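Local coordinates for nickel ABC transporter (Nickel-binding protein) (Bacillus halodurans, PDB 3T66) that probably serves as the extracellular solute-binding component of an ABC importer, named for nickel and related to peptide-binding proteins, and carries a calcium-binding site, at residues A[400-405]-A[449-454]; A[243-248]-A[409-414]; A[237-242]-A[387-392]; A[415-420]-A[442-447]. All coordinates share one frame; numbering follows the deposited sequence.

Interaction 1 (A[400-405]-A[449-454])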
loop_
_atom_site.group_PDB
_atom_site.type_symbol
_atom_site.label_atom_id
_atom_site.label_comp_id
_atom_site.label_asym_id
_atom_site.label_seq_id
_atom_site.Cartn_x
_atom_site.Cartn_y
_atom_site.Cartn_z
ATOM N N ALA A 400 2.305 15.144 -2.284
ATOM C CA ALA A 400 1.614 15.443 -1.057
ATOM C C ALA A 400 2.588 15.744 0.080
ATOM O O ALA A 400 2.340 16.628 0.911
ATOM C CB ALA A 400 0.701 14.328 -0.686
ATOM N N THR A 401 3.711 15.058 0.125
ATOM C CA THR A 401 4.539 15.159 1.331
ATOM C C THR A 401 5.736 16.131 1.224
ATOM O O THR A 401 6.335 16.555 2.244
ATOM C CB THR A 401 4.973 13.749 1.740
ATOM O OG1 THR A 401 3.809 12.897 1.717
ATOM C CG2 THR A 401 5.571 13.744 3.104
ATOM N N TYR A 402 6.067 16.508 -0.010
ATOM C CA TYR A 402 7.313 17.192 -0.272
ATOM C C TYR A 402 7.154 18.493 -1.012
ATOM O O TYR A 402 7.946 19.395 -0.829
ATOM C CB TYR A 402 8.225 16.263 -1.050
ATOM C CG TYR A 402 8.624 15.073 -0.241
ATOM C CD1 TYR A 402 9.512 15.219 0.836
ATOM C CD2 TYR A 402 8.110 13.810 -0.527
ATOM C CE1 TYR A 402 9.895 14.138 1.604
ATOM C CE2 TYR A 402 8.475 12.712 0.231
ATOM C CZ TYR A 402 9.379 12.883 1.303
ATOM O OH TYR A 402 9.767 11.813 2.080
ATOM N N HIS A 403 6.148 18.602 -1.867
ATOM C CA HIS A 403 5.996 19.845 -2.594
ATOM C C HIS A 403 5.495 20.943 -1.657
ATOM O O HIS A 403 4.641 20.680 -0.827
ATOM C CB HIS A 403 5.075 19.676 -3.773
ATOM C CG HIS A 403 4.967 20.903 -4.603
ATOM N ND1 HIS A 403 4.337 22.047 -4.155
ATOM C CD2 HIS A 403 5.429 21.187 -5.840
ATOM C CE1 HIS A 403 4.410 22.981 -5.084
ATOM N NE2 HIS A 403 5.056 22.481 -6.122
ATOM N N PRO A 404 6.052 22.172 -1.765
ATOM C CA PRO A 404 5.578 23.339 -0.985
ATOM C C PRO A 404 4.053 23.388 -0.814
ATOM O O PRO A 404 3.577 23.632 0.274
ATOM C CB PRO A 404 6.046 24.544 -1.827
ATOM C CG PRO A 404 7.188 24.016 -2.717
ATOM C CD PRO A 404 7.264 22.506 -2.545
ATOM N N THR A 405 3.310 23.127 -1.887
ATOM C CA THR A 405 1.852 23.180 -1.900
ATOM C C THR A 405 1.209 21.911 -1.312
ATOM O O THR A 405 -0.001 21.831 -1.150
ATOM C CB THR A 405 1.353 23.378 -3.367
ATOM N N LYS A 449 18.447 13.650 3.456
ATOM C CA LYS A 449 17.761 12.982 4.571
ATOM C C LYS A 449 16.482 13.645 5.042
ATOM O O LYS A 449 16.360 13.952 6.206
ATOM C CB LYS A 449 18.710 12.809 5.744
ATOM C CG LYS A 449 18.365 11.633 6.642
ATOM C CD LYS A 449 18.232 10.303 5.877
ATOM C CE LYS A 449 19.599 9.646 5.628
ATOM N NZ LYS A 449 19.528 8.331 4.920
ATOM N N ILE A 450 15.519 13.858 4.157
ATOM C CA ILE A 450 14.305 14.539 4.575
ATOM C C ILE A 450 13.390 13.762 5.519
ATOM O O ILE A 450 12.744 14.353 6.345
ATOM C CB ILE A 450 13.551 15.203 3.427
ATOM C CG1 ILE A 450 14.123 16.583 3.180
ATOM C CG2 ILE A 450 12.117 15.437 3.778
ATOM C CD1 ILE A 450 15.048 16.655 2.071
ATOM N N HIS A 451 13.341 12.458 5.524
ATOM C CA HIS A 451 12.799 11.886 6.762
ATOM C C HIS A 451 13.544 10.622 7.100
ATOM O O HIS A 451 14.511 10.284 6.433
ATOM C CB HIS A 451 11.330 11.608 6.630
ATOM C CG HIS A 451 10.505 12.808 6.302
ATOM N ND1 HIS A 451 10.273 13.820 7.210
ATOM C CD2 HIS A 451 9.805 13.135 5.185
ATOM C CE1 HIS A 451 9.464 14.718 6.668
ATOM N NE2 HIS A 451 9.162 14.325 5.442
ATOM N N SER A 452 13.126 9.907 8.125
ATOM C CA SER A 452 13.836 8.682 8.416
ATOM C C SER A 452 12.895 7.562 8.164
ATOM O O SER A 452 11.846 7.506 8.786
ATOM C CB SER A 452 14.308 8.627 9.871
ATOM O OG SER A 452 15.222 7.545 10.072
ATOM N N PHE A 453 13.262 6.663 7.265
ATOM C CA PHE A 453 12.371 5.558 6.956
ATOM C C PHE A 453 12.812 4.328 7.689
ATOM O O PHE A 453 13.934 3.854 7.499
ATOM C CB PHE A 453 12.252 5.350 5.450
ATOM C CG PHE A 453 11.648 6.513 4.770
ATOM C CD1 PHE A 453 10.264 6.707 4.808
ATOM C CD2 PHE A 453 12.449 7.476 4.201
ATOM C CE1 PHE A 453 9.663 7.826 4.217
ATOM C CE2 PHE A 453 11.886 8.616 3.615
ATOM C CZ PHE A 453 10.480 8.796 3.624
ATOM N N LEU A 454 11.909 3.847 8.548
ATOM C CA LEU A 454 12.158 2.763 9.482
ATOM C C LEU A 454 11.857 1.398 8.914
ATOM O O LEU A 454 12.761 0.656 8.533
ATOM C CB LEU A 454 11.307 2.991 10.710
ATOM C CG LEU A 454 11.587 4.342 11.344
ATOM C CD1 LEU A 454 10.504 4.643 12.384
ATOM C CD2 LEU A 454 12.973 4.308 11.959
#
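The last turn of helix 395-402 lies over the start of strand 451-464, with Tyr-402 reaching into the corner formed by Ile-450, His-451 and Phe-453. CG of Tyr-402 sits beside the backbone N and anti to the carbonyl carbon (chi1 -66°), which points the hydroxyl end at the strand. Along one edge, near the ring plane, CE1 of Tyr-402 meets the methyl CG2 of Ile-450 at 3.4 Å; the two side chains run past each other in opposite directions. The ring of His-451 comes from the other direction and meets the tyrosine ring obliquely, with centroids 5.7 Å apart and planes at 42°. The hydroxyl ends at two aromatic edges: Tyr-402 OH is 3.4 Å from His-451 CD2 in the plane of the imidazole, and the same OH lies 3.5 Å from Phe-453 CZ in the plane of the phenyl ring. These are contacts with ring carbons; the hydrogen-bonding partner of Tyr-402 OH is the hydroxyl of Tyr-397. Thr-401 adds CG2, 4.3 Å from NE2 of His-451. The imidazole is held from the sheet side, where ND1 is hydrogen-bonded to Met-246 N on strand 240-246. Just past the end of helix 431-447, Lys-449 takes positive phi in a Schellman motif, turning the chain into this strand. Leu-418 and Ile-422 of helix 416-426 also touch Tyr-402. Packing of a helix end against a sheet through aromatic and apolar side chains is consistent with the alpha/beta lobes of two-lobed bacterial solute-binding proteins.

Interaction 2 (A[243-248]-A[409-414])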
loop_
_atom_site.group_PDB
_atom_site.type_symbol
_atom_site.label_atom_id
_atom_site.label_comp_id
_atom_site.label_asym_id
_atom_site.label_seq_id
_atom_site.Cartn_x
_atom_site.Cartn_y
_atom_site.Cartn_z
ATOM N N ASN A 243 7.875 5.591 9.322
ATOM C CA ASN A 243 8.988 6.495 9.442
ATOM C C ASN A 243 8.876 7.427 10.615
ATOM O O ASN A 243 7.799 7.615 11.194
ATOM C CB ASN A 243 9.082 7.351 8.177
ATOM C CG ASN A 243 7.825 8.156 7.930
ATOM O OD1 ASN A 243 7.386 8.936 8.774
ATOM N ND2 ASN A 243 7.225 7.959 6.763
ATOM N N LEU A 244 9.997 8.041 10.942
ATOM C CA LEU A 244 9.985 9.290 11.707
ATOM C C LEU A 244 9.848 10.453 10.734
ATOM O O LEU A 244 10.824 10.842 10.096
ATOM C CB LEU A 244 11.280 9.471 12.516
ATOM C CG LEU A 244 11.649 8.407 13.541
ATOM C CD1 LEU A 244 12.923 8.779 14.267
ATOM C CD2 LEU A 244 10.505 8.285 14.475
ATOM N N THR A 245 8.649 11.006 10.618
ATOM C CA THR A 245 8.478 12.250 9.877
ATOM C C THR A 245 8.993 13.444 10.706
ATOM O O THR A 245 8.547 13.644 11.845
ATOM C CB THR A 245 7.006 12.473 9.517
ATOM O OG1 THR A 245 6.568 11.449 8.612
ATOM C CG2 THR A 245 6.797 13.856 8.885
ATOM N N MET A 246 9.896 14.233 10.117
ATOM C CA MET A 246 10.550 15.396 10.756
ATOM C C MET A 246 9.846 16.727 10.535
ATOM O O MET A 246 9.063 16.860 9.605
ATOM C CB MET A 246 11.973 15.513 10.233
ATOM C CG MET A 246 12.711 14.208 10.369
ATOM S SD MET A 246 14.331 14.288 9.656
ATOM C CE MET A 246 15.050 12.756 10.243
ATOM N N ASN A 247 10.120 17.700 11.401
ATOM C CA ASN A 247 9.568 19.057 11.285
ATOM C C ASN A 247 10.674 20.102 11.037
ATOM O O ASN A 247 11.269 20.613 11.986
ATOM C CB ASN A 247 8.771 19.430 12.528
ATOM C CG ASN A 247 8.209 20.857 12.478
ATOM O OD1 ASN A 247 8.492 21.628 11.550
ATOM N ND2 ASN A 247 7.398 21.210 13.488
ATOM N N LEU A 248 10.913 20.430 9.766
ATOM C CA LEU A 248 11.987 21.328 9.379
ATOM C C LEU A 248 11.789 22.827 9.711
ATOM O O LEU A 248 12.694 23.652 9.486
ATOM C CB LEU A 248 12.228 21.195 7.892
ATOM C CG LEU A 248 12.413 19.849 7.218
ATOM C CD1 LEU A 248 12.831 20.175 5.783
ATOM C CD2 LEU A 248 13.449 19.033 7.931
ATOM N N ASN A 409 1.903 18.212 3.366
ATOM C CA ASN A 409 3.176 18.741 3.766
ATOM C C ASN A 409 3.030 19.490 5.051
ATOM O O ASN A 409 2.466 20.556 5.098
ATOM C CB ASN A 409 3.677 19.688 2.705
ATOM C CG ASN A 409 5.067 20.062 2.917
ATOM O OD1 ASN A 409 5.633 19.717 3.915
ATOM N ND2 ASN A 409 5.640 20.772 1.987
ATOM N N PHE A 410 3.582 18.931 6.108
ATOM C CA PHE A 410 3.442 19.524 7.445
ATOM C C PHE A 410 4.789 19.804 8.082
ATOM O O PHE A 410 4.903 20.378 9.170
ATOM C CB PHE A 410 2.595 18.622 8.342
ATOM C CG PHE A 410 1.176 18.514 7.906
ATOM C CD1 PHE A 410 0.541 19.594 7.256
ATOM C CD2 PHE A 410 0.455 17.357 8.153
ATOM C CE1 PHE A 410 -0.821 19.521 6.848
ATOM C CE2 PHE A 410 -0.899 17.260 7.760
ATOM C CZ PHE A 410 -1.545 18.353 7.105
ATOM N N SER A 411 5.825 19.402 7.389
ATOM C CA SER A 411 7.108 19.676 7.904
ATOM C C SER A 411 7.652 20.979 7.319
ATOM O O SER A 411 8.861 21.259 7.418
ATOM C CB SER A 411 7.977 18.480 7.619
ATOM O OG SER A 411 7.275 17.360 8.098
ATOM N N SER A 412 6.765 21.784 6.728
ATOM C CA SER A 412 7.178 23.027 6.077
ATOM C C SER A 412 8.370 22.749 5.120
ATOM O O SER A 412 9.315 23.539 5.014
ATOM C CB SER A 412 7.499 24.101 7.142
ATOM N N VAL A 413 8.303 21.600 4.437
ATOM C CA VAL A 413 9.351 21.116 3.517
ATOM C C VAL A 413 9.323 21.943 2.272
ATOM O O VAL A 413 8.274 22.025 1.600
ATOM C CB VAL A 413 9.079 19.683 2.997
ATOM C CG1 VAL A 413 10.226 19.232 2.099
ATOM C CG2 VAL A 413 8.761 18.656 4.150
ATOM N N ASN A 414 10.462 22.531 1.924
ATOM C CA ASN A 414 10.479 23.335 0.716
ATOM C C ASN A 414 11.856 23.499 0.112
ATOM O O ASN A 414 12.507 24.514 0.268
ATOM C CB ASN A 414 9.736 24.663 0.971
ATOM C CG ASN A 414 10.063 25.735 -0.044
ATOM O OD1 ASN A 414 10.347 26.865 0.348
ATOM N ND2 ASN A 414 10.013 25.403 -1.343
#
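Ser-411 places OG beside its backbone N (chi1 -51°), facing strand 240-246, while the Thr-245 methyl CG2 stands opposite the backbone N across the chi1 bond (OG1 at -65°) and comes to 3.6 Å from Ser-411 OG. The serine hydroxyl is also modelled as a donor to Met-246 O, but that pair is implausibly short and doubtful. A weak backbone bond follows, Leu-248 N to Ser-411 O at 3.2 Å with an N-H...O angle of 128°. The contact joins the end of strand 240-246, which runs between strands 381-387 and 451-464 in what is probably one lobe of the solute-binding-protein fold, to the loop between helices 395-402 and 416-426. That loop is braced from within: Asn-409 ND2 donates to Val-413 O at 2.9 Å, in the carbonyl plane on a lone pair, and Asn-409 OD1 accepts weakly from Val-413 N. On the strand, Thr-245 OG1 donates to Asn-243 OD1 at 2.6 Å. An alanine in place of this threonine lacks the hydroxyl and CG2, which is likely to leave Asn-243 OD1 without that donor and open a gap beside Ser-411. Asn-247 passes beside Ser-411, its amide ND2 bonded to Trp-379 O and its OD1 to Asp-249 N.

Interaction 3 (A[237-242]-A[387-392]); sequences ETFRTH and VTSPRG
Phe-239 meets the 387-392 segment with CB and one ring face. Its CB packs 3.4 Å from Val-387 CG1, and the carbonyl oxygen of Ser-389 lies over the face, displaced toward the CD1 side of the rim; Ser-389 OG approaches CD2 at 3.4 Å. The other methyl of the valine, CG2, lies over one face of the Arg-240 guanidinium, 3.4 Å from NH2, the two side chains crossing at about a right angle. Were Phe-239 an alanine, the loss of the ring would probably leave a gap beside the Ser-389 carbonyl and hydroxyl. In the backbone, Thr-388 N makes a long, weak but nearly straight bond to Phe-239 O (3.3 Å, 176°). Arg-240 and Val-387 form an antiparallel non-hydrogen-bonded pair, with both side chains on the same face of the sheet. A second shell fixes them: Arg-240 NH1 is bonded to Ser-385 OG, and the hydroxyls of Thr-241 and Thr-388 share Pro-286 O. The centre of the contact lies about 3 Å from the centre of the chain, where strand 231-237 breaks into strand 240-246, a position consistent with the interlobe hinge region of family 5 solute-binding proteins.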
loop_
_atom_site.group_PDB
_atom_site.type_symbol
_atom_site.label_atom_id
_atom_site.label_comp_id
_atom_site.label_asym_id
_atom_site.label_seq_id
_atom_site.Cartn_x
_atom_site.Cartn_y
_atom_site.Cartn_z
ATOM N N GLU A 237 6.199 -8.000 1.894
ATOM C CA GLU A 237 6.344 -6.585 1.984
ATOM C C GLU A 237 5.120 -5.914 1.377
ATOM O O GLU A 237 4.631 -6.349 0.371
ATOM C CB GLU A 237 7.577 -6.295 1.158
ATOM C CG GLU A 237 8.513 -7.503 1.157
ATOM C CD GLU A 237 8.767 -8.127 -0.204
ATOM O OE1 GLU A 237 8.704 -7.391 -1.196
ATOM O OE2 GLU A 237 9.063 -9.344 -0.265
ATOM N N THR A 238 4.639 -4.844 1.994
ATOM C CA THR A 238 3.453 -4.096 1.578
ATOM C C THR A 238 3.885 -2.729 1.086
ATOM O O THR A 238 5.045 -2.485 1.040
ATOM C CB THR A 238 2.466 -3.962 2.719
ATOM N N PHE A 239 2.993 -1.850 0.656
ATOM C CA PHE A 239 3.497 -0.571 0.139
ATOM C C PHE A 239 3.666 0.448 1.210
ATOM O O PHE A 239 4.256 1.502 0.948
ATOM C CB PHE A 239 2.594 0.069 -0.906
ATOM C CG PHE A 239 2.545 -0.673 -2.171
ATOM C CD1 PHE A 239 1.351 -0.894 -2.813
ATOM C CD2 PHE A 239 3.689 -1.193 -2.718
ATOM C CE1 PHE A 239 1.327 -1.620 -3.989
ATOM C CE2 PHE A 239 3.643 -1.905 -3.882
ATOM C CZ PHE A 239 2.477 -2.121 -4.501
ATOM N N ARG A 240 3.114 0.171 2.396
ATOM C CA ARG A 240 3.211 1.138 3.494
ATOM C C ARG A 240 4.580 1.120 4.148
ATOM O O ARG A 240 5.272 0.107 4.117
ATOM C CB ARG A 240 2.100 0.944 4.502
ATOM C CG ARG A 240 2.477 0.400 5.856
ATOM C CD ARG A 240 1.478 0.917 6.909
ATOM N NE ARG A 240 0.110 1.107 6.401
ATOM C CZ ARG A 240 -0.460 2.292 6.178
ATOM N NH1 ARG A 240 0.203 3.423 6.397
ATOM N NH2 ARG A 240 -1.701 2.343 5.728
ATOM N N THR A 241 5.001 2.256 4.689
ATOM C CA THR A 241 6.322 2.350 5.261
ATOM C C THR A 241 6.156 3.106 6.548
ATOM O O THR A 241 5.384 4.085 6.592
ATOM C CB THR A 241 7.320 3.080 4.305
ATOM O OG1 THR A 241 7.635 2.228 3.199
ATOM C CG2 THR A 241 8.658 3.434 4.995
ATOM N N HIS A 242 6.848 2.658 7.597
ATOM C CA HIS A 242 6.881 3.473 8.798
ATOM C C HIS A 242 8.054 4.397 8.785
ATOM O O HIS A 242 9.117 4.016 8.320
ATOM C CB HIS A 242 6.933 2.625 10.056
ATOM C CG HIS A 242 5.697 1.832 10.273
ATOM N ND1 HIS A 242 4.459 2.276 9.862
ATOM C CD2 HIS A 242 5.506 0.613 10.823
ATOM C CE1 HIS A 242 3.551 1.369 10.176
ATOM N NE2 HIS A 242 4.161 0.353 10.761
ATOM N N VAL A 387 1.195 4.847 3.086
ATOM C CA VAL A 387 1.355 3.968 1.908
ATOM C C VAL A 387 1.890 4.876 0.823
ATOM O O VAL A 387 1.236 5.852 0.473
ATOM C CB VAL A 387 0.065 3.389 1.389
ATOM C CG1 VAL A 387 0.391 2.199 0.575
ATOM C CG2 VAL A 387 -0.832 3.000 2.505
ATOM N N THR A 388 3.079 4.562 0.303
ATOM C CA THR A 388 3.841 5.528 -0.497
ATOM C C THR A 388 3.645 5.322 -2.012
ATOM O O THR A 388 3.896 6.240 -2.821
ATOM C CB THR A 388 5.327 5.474 -0.148
ATOM O OG1 THR A 388 5.840 4.228 -0.572
ATOM C CG2 THR A 388 5.521 5.541 1.301
ATOM N N SER A 389 3.197 4.123 -2.383
ATOM C CA SER A 389 3.078 3.754 -3.778
ATOM C C SER A 389 1.874 2.825 -3.937
ATOM O O SER A 389 2.008 1.613 -4.208
ATOM C CB SER A 389 4.353 3.094 -4.226
ATOM O OG SER A 389 4.667 2.046 -3.341
ATOM N N PRO A 390 0.674 3.402 -3.803
ATOM C CA PRO A 390 -0.539 2.627 -3.520
ATOM C C PRO A 390 -0.862 1.661 -4.659
ATOM O O PRO A 390 -1.318 0.513 -4.400
ATOM C CB PRO A 390 -1.637 3.700 -3.409
ATOM C CG PRO A 390 -0.932 5.054 -3.600
ATOM C CD PRO A 390 0.349 4.741 -4.319
ATOM N N ARG A 391 -0.660 2.102 -5.904
ATOM C CA ARG A 391 -0.779 1.135 -6.970
ATOM C C ARG A 391 0.268 1.305 -7.990
ATOM O O ARG A 391 -0.009 1.489 -9.171
ATOM C CB ARG A 391 -2.186 1.017 -7.529
ATOM C CG ARG A 391 -2.844 2.264 -7.823
ATOM C CD ARG A 391 -4.184 2.345 -7.167
ATOM N NE ARG A 391 -4.481 3.764 -7.221
ATOM C CZ ARG A 391 -4.928 4.509 -6.222
ATOM N NH1 ARG A 391 -5.109 5.803 -6.443
ATOM N NH2 ARG A 391 -5.236 3.977 -5.047
ATOM N N GLY A 392 1.504 1.249 -7.509
ATOM C CA GLY A 392 2.676 1.357 -8.358
ATOM C C GLY A 392 3.115 2.728 -8.772
ATOM O O GLY A 392 4.042 2.833 -9.548
#

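Interaction 4 (A[415-420]-A[442-447]); sequences DPELTG and AAYIDE
Tyr-444 projects from helix 431-447 onto the first turn of helix 416-426, its CG opposite the backbone N (chi1 -180°), and most of the contact is built around its ring. The two helix segments run nearly antiparallel, at 165°, with axes 10.3 Å apart. Leu-418 and Glu-417 come from the same side of the ring but make unlike ends of the contact. At the packed end, Leu-418 CB lies 3.8 Å from Tyr-444 CE2, and Leu-418 CD2 is 4.0 Å from Ile-445 CG1. Leu-418 and Ile-445, both buried, also touch Tyr-402 of helix 395-402. The other end is looser and more polar. Glu-417, exposed and extended beyond CG, lays its CG over the ring face in a CH-pi contact, 4.0 Å from the centroid and 25° off the normal, and its carboxylate continues past CE1. Asp-415 faces the ring's hydroxyl end: Tyr-444 OH is modelled as a donor to Asp-415 OD1, near the ring plane, but the hydroxyl is too crowded for this link to be certain. Firmer is the place of Asp-415 at the N-cap of helix 416-426, where its OD2 accepts weakly from Glu-417 N at 3.2 Å. The helix N-terminus may therefore favour the charged form of this carboxylate, whereas its tie to the neighbouring helix through Tyr-444 remains uncertain.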
loop_
_atom_site.group_PDB
_atom_site.type_symbol
_atom_site.label_atom_id
_atom_site.label_comp_id
_atom_site.label_asym_id
_atom_site.label_seq_id
_atom_site.Cartn_x
_atom_site.Cartn_y
_atom_site.Cartn_z
ATOM N N ASP A 415 12.268 22.471 -0.611
ATOM C CA ASP A 415 13.578 22.439 -1.210
ATOM C C ASP A 415 13.424 22.548 -2.728
ATOM O O ASP A 415 12.833 21.663 -3.362
ATOM C CB ASP A 415 14.247 21.137 -0.831
ATOM C CG ASP A 415 15.675 21.083 -1.239
ATOM O OD1 ASP A 415 16.451 20.676 -0.339
ATOM O OD2 ASP A 415 16.019 21.419 -2.424
ATOM N N PRO A 416 13.960 23.634 -3.315
ATOM C CA PRO A 416 13.667 23.945 -4.721
ATOM C C PRO A 416 14.190 22.888 -5.670
ATOM O O PRO A 416 13.509 22.574 -6.629
ATOM C CB PRO A 416 14.353 25.300 -4.944
ATOM C CG PRO A 416 14.519 25.861 -3.532
ATOM C CD PRO A 416 14.828 24.658 -2.705
ATOM N N GLU A 417 15.350 22.318 -5.408
ATOM C CA GLU A 417 15.820 21.229 -6.279
ATOM C C GLU A 417 14.770 20.090 -6.384
ATOM O O GLU A 417 14.277 19.798 -7.476
ATOM C CB GLU A 417 17.215 20.723 -5.869
ATOM C CG GLU A 417 17.510 19.287 -6.280
ATOM C CD GLU A 417 19.004 18.959 -6.363
ATOM O OE1 GLU A 417 19.387 18.368 -7.393
ATOM O OE2 GLU A 417 19.797 19.267 -5.422
ATOM N N LEU A 418 14.416 19.500 -5.241
ATOM C CA LEU A 418 13.266 18.610 -5.102
ATOM C C LEU A 418 11.970 19.095 -5.769
ATOM O O LEU A 418 11.395 18.405 -6.611
ATOM C CB LEU A 418 12.990 18.316 -3.625
ATOM C CG LEU A 418 11.992 17.206 -3.307
ATOM C CD1 LEU A 418 12.298 15.937 -4.062
ATOM C CD2 LEU A 418 12.039 16.902 -1.834
ATOM N N THR A 419 11.503 20.266 -5.385
ATOM C CA THR A 419 10.381 20.829 -6.052
ATOM C C THR A 419 10.567 20.819 -7.563
ATOM O O THR A 419 9.601 20.608 -8.333
ATOM C CB THR A 419 10.155 22.181 -5.532
ATOM O OG1 THR A 419 9.947 22.049 -4.114
ATOM C CG2 THR A 419 8.928 22.855 -6.250
ATOM N N GLY A 420 11.818 20.987 -7.983
ATOM C CA GLY A 420 12.153 20.911 -9.403
ATOM C C GLY A 420 11.622 19.608 -9.979
ATOM O O GLY A 420 10.857 19.576 -10.953
ATOM N N ALA A 442 13.582 10.196 -4.951
ATOM C CA ALA A 442 13.957 9.290 -3.896
ATOM C C ALA A 442 15.412 9.572 -3.493
ATOM O O ALA A 442 15.667 10.077 -2.393
ATOM C CB ALA A 442 13.783 7.903 -4.340
ATOM N N ALA A 443 16.353 9.299 -4.393
ATOM C CA ALA A 443 17.759 9.657 -4.209
ATOM C C ALA A 443 17.946 11.013 -3.503
ATOM O O ALA A 443 18.684 11.170 -2.532
ATOM C CB ALA A 443 18.458 9.671 -5.565
ATOM N N TYR A 444 17.274 12.021 -3.998
ATOM C CA TYR A 444 17.507 13.302 -3.435
ATOM C C TYR A 444 17.045 13.362 -1.987
ATOM O O TYR A 444 17.710 13.981 -1.152
ATOM C CB TYR A 444 16.819 14.359 -4.251
ATOM C CG TYR A 444 17.082 15.664 -3.660
ATOM C CD1 TYR A 444 18.303 16.271 -3.843
ATOM C CD2 TYR A 444 16.142 16.272 -2.871
ATOM C CE1 TYR A 444 18.585 17.490 -3.275
ATOM C CE2 TYR A 444 16.392 17.475 -2.287
ATOM C CZ TYR A 444 17.624 18.105 -2.494
ATOM O OH TYR A 444 17.889 19.340 -1.925
ATOM N N ILE A 445 15.909 12.719 -1.712
ATOM C CA ILE A 445 15.335 12.628 -0.359
ATOM C C ILE A 445 16.240 11.839 0.617
ATOM O O ILE A 445 16.309 12.123 1.813
ATOM C CB ILE A 445 13.925 12.023 -0.419
ATOM C CG1 ILE A 445 12.948 13.051 -0.988
ATOM C CG2 ILE A 445 13.451 11.617 0.935
ATOM C CD1 ILE A 445 11.647 12.468 -1.626
ATOM N N ASP A 446 16.957 10.863 0.096
ATOM C CA ASP A 446 18.006 10.255 0.875
ATOM C C ASP A 446 19.140 11.213 1.250
ATOM O O ASP A 446 19.431 11.359 2.433
ATOM C CB ASP A 446 18.625 9.120 0.093
ATOM C CG ASP A 446 19.368 8.168 0.976
ATOM O OD1 ASP A 446 20.548 7.795 0.651
ATOM O OD2 ASP A 446 18.726 7.797 1.998
ATOM N N GLU A 447 19.784 11.826 0.233
ATOM C CA GLU A 447 21.017 12.601 0.414
ATOM C C GLU A 447 20.754 13.654 1.464
ATOM O O GLU A 447 21.459 13.770 2.461
ATOM C CB GLU A 447 21.489 13.254 -0.891
#

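Interactions 1 and 2 are centred about 6 Å apart and share the pairing of strands 240-246 and 451-464, where Ser-452 O and Leu-244 N lie 2.9 Å apart. Further along the same pairing, Leu-454 N is 2.8 Å from His-242 O and ties interaction 1 to interaction 3, whose centre is about 15 Å from that of interaction 1. Interaction 4 sits about 9 Å from interaction 1, centre to centre, and is joined to it by Ile-450 N and Ile-445 O, 3.0 Å apart. The loop of interaction 2 runs directly into the helix of interaction 4. Interactions 3 and 4 do not touch. All four lie away from the calcium-binding residue Asp-179.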